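Side-chain contact in predicted zincin-like metalloprotease (Acidothermus cellulolyticus 11B, PDB 3E11), which is of unknown function but is probably a zincin-like, metal-dependent peptidase: residues I69-R73 against N74-A78. Sequence-based numbering, arbitrary orientation.
Sequences IIIYR and NTICA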
loop_
_atom_site.group_PDB
_atom_site.type_symbol
_atom_site.label_atom_id
_atom_site.label_comp_id
_atom_site.label_asym_id
_atom_site.label_seq_id
_atom_site.Cartn_x
_atom_site.Cartn_y
_atom_site.Cartn_z
ATOM N N ILE A 69 -2.221 5.094 -1.930
ATOM C CA ILE A 69 -1.046 4.544 -1.303
ATOM C C ILE A 69 -0.169 4.035 -2.452
ATOM O O ILE A 69 -0.583 3.157 -3.226
ATOM C CB ILE A 69 -1.379 3.429 -0.317
ATOM C CG1 ILE A 69 -2.119 4.007 0.913
ATOM C CG2 ILE A 69 -0.131 2.736 0.151
ATOM C CD1 ILE A 69 -2.621 2.930 1.881
ATOM N N ILE A 70 1.006 4.637 -2.587
ATOM C CA ILE A 70 1.964 4.200 -3.605
ATOM C C ILE A 70 2.787 3.068 -3.025
ATOM O O ILE A 70 3.190 3.150 -1.871
ATOM C CB ILE A 70 2.872 5.343 -4.052
ATOM C CG1 ILE A 70 2.054 6.607 -4.397
ATOM C CG2 ILE A 70 3.720 4.903 -5.254
ATOM C CD1 ILE A 70 0.994 6.405 -5.441
ATOM N N ILE A 71 3.012 2.013 -3.815
ATOM C CA ILE A 71 3.826 0.851 -3.414
ATOM C C ILE A 71 4.976 0.791 -4.407
ATOM O O ILE A 71 4.753 0.905 -5.603
ATOM C CB ILE A 71 3.005 -0.471 -3.439
ATOM C CG1 ILE A 71 1.946 -0.463 -2.340
ATOM C CG2 ILE A 71 3.874 -1.686 -3.279
ATOM C CD1 ILE A 71 2.463 -0.417 -0.920
ATOM N N TYR A 72 6.206 0.688 -3.901
ATOM C CA TYR A 72 7.427 0.743 -4.733
ATOM C C TYR A 72 7.924 -0.664 -5.021
ATOM O O TYR A 72 8.408 -1.362 -4.139
ATOM C CB TYR A 72 8.501 1.603 -4.060
ATOM C CG TYR A 72 8.017 3.036 -3.942
ATOM C CD1 TYR A 72 7.824 3.806 -5.090
ATOM C CD2 TYR A 72 7.653 3.573 -2.731
ATOM C CE1 TYR A 72 7.353 5.112 -5.016
ATOM C CE2 TYR A 72 7.160 4.880 -2.630
ATOM C CZ TYR A 72 7.007 5.641 -3.779
ATOM O OH TYR A 72 6.526 6.921 -3.711
ATOM N N ARG A 73 7.788 -1.081 -6.266
ATOM C CA ARG A 73 8.068 -2.460 -6.637
ATOM C C ARG A 73 9.539 -2.822 -6.386
ATOM O O ARG A 73 9.845 -3.884 -5.849
ATOM C CB ARG A 73 7.687 -2.648 -8.114
ATOM C CG ARG A 73 7.871 -4.039 -8.665
ATOM C CD ARG A 73 7.162 -4.214 -10.013
ATOM N NE ARG A 73 7.709 -3.284 -10.980
ATOM C CZ ARG A 73 7.030 -2.309 -11.594
ATOM N NH1 ARG A 73 5.721 -2.127 -11.404
ATOM N NH2 ARG A 73 7.675 -1.510 -12.441
ATOM N N ASN A 74 10.459 -1.938 -6.773
ATOM C CA ASN A 74 11.886 -2.288 -6.650
ATOM C C ASN A 74 12.298 -2.520 -5.189
ATOM O O ASN A 74 12.996 -3.505 -4.870
ATOM C CB ASN A 74 12.764 -1.225 -7.294
ATOM C CG ASN A 74 12.648 -1.210 -8.778
ATOM O OD1 ASN A 74 11.978 -2.061 -9.370
ATOM N ND2 ASN A 74 13.297 -0.253 -9.408
ATOM N N THR A 75 11.873 -1.619 -4.302
ATOM C CA THR A 75 12.373 -1.617 -2.927
ATOM C C THR A 75 11.725 -2.765 -2.161
ATOM O O THR A 75 12.375 -3.392 -1.339
ATOM C CB THR A 75 12.177 -0.253 -2.211
ATOM O OG1 THR A 75 10.844 0.190 -2.410
ATOM C CG2 THR A 75 13.117 0.785 -2.762
ATOM N N ILE A 76 10.465 -3.068 -2.470
ATOM C CA ILE A 76 9.746 -4.228 -1.917
ATOM C C ILE A 76 10.409 -5.529 -2.345
ATOM O O ILE A 76 10.658 -6.423 -1.526
ATOM C CB ILE A 76 8.250 -4.255 -2.387
ATOM C CG1 ILE A 76 7.422 -3.153 -1.693
ATOM C CG2 ILE A 76 7.610 -5.632 -2.145
ATOM C CD1 ILE A 76 6.841 -3.528 -0.311
ATOM N N CYS A 77 10.656 -5.657 -3.642
ATOM C CA CYS A 77 11.185 -6.932 -4.162
ATOM C C CYS A 77 12.558 -7.237 -3.638
ATOM O O CYS A 77 12.863 -8.373 -3.365
ATOM C CB CYS A 77 11.185 -6.990 -5.686
ATOM S SG CYS A 77 9.481 -7.170 -6.358
ATOM N N ALA A 78 13.371 -6.208 -3.455
ATOM C CA ALA A 78 14.729 -6.362 -2.921
ATOM C C ALA A 78 14.752 -7.039 -1.561
ATOM O O ALA A 78 15.758 -7.625 -1.196
ATOM C CB ALA A 78 15.415 -5.037 -2.824
#
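With chi1 of I71 at -68°, CG2 stands opposite the backbone N across the CA–CB bond; I76, in the modelled one of its two deposited conformers, swings CG1 back beside its own N, and the two branches meet across the strand-to-helix junction. In that conformer I71 CG2 lies 4.2 Å from I76 CG1, an apolar contact in which the side chains cross at a slant. Both residues are buried and reach T93 on helix 83-101, so the pair faces that helix together.

The turn itself is fixed by the backbone. I76 N donates to Y72 O over 3.2 Å, and an N-H...O angle of 162° makes this bond nearly straight. One residue on, C77 N reaches R73 O at 2.9 Å. These successive i to i+4 bonds evidence a regular first helical turn.

On another side of the turn, T75 OG1 approaches Y72 CB to 3.2 Å and lies obliquely to the phenol ring. That hydroxyl is hydrogen-bonded to L45 O, which ties the first helical turn to the loop between strands 32-37 and 47-50, while N74 ND2 bonds to E39 OE1 of the same loop. R73 CG comes within 4.2 Å of C77 SG, and both side chains touch F10 of helix 7-19.

An axis angle of 53° between strand 69-72 and helix 74-78 records the change of direction. Y72 occupies the N-cap position, and the geometry describes a tight strand-to-helix junction, joining the sheet of this zincin-like fold to a short helix packed beside helix 83-101, which bears the presumed HExxH motif.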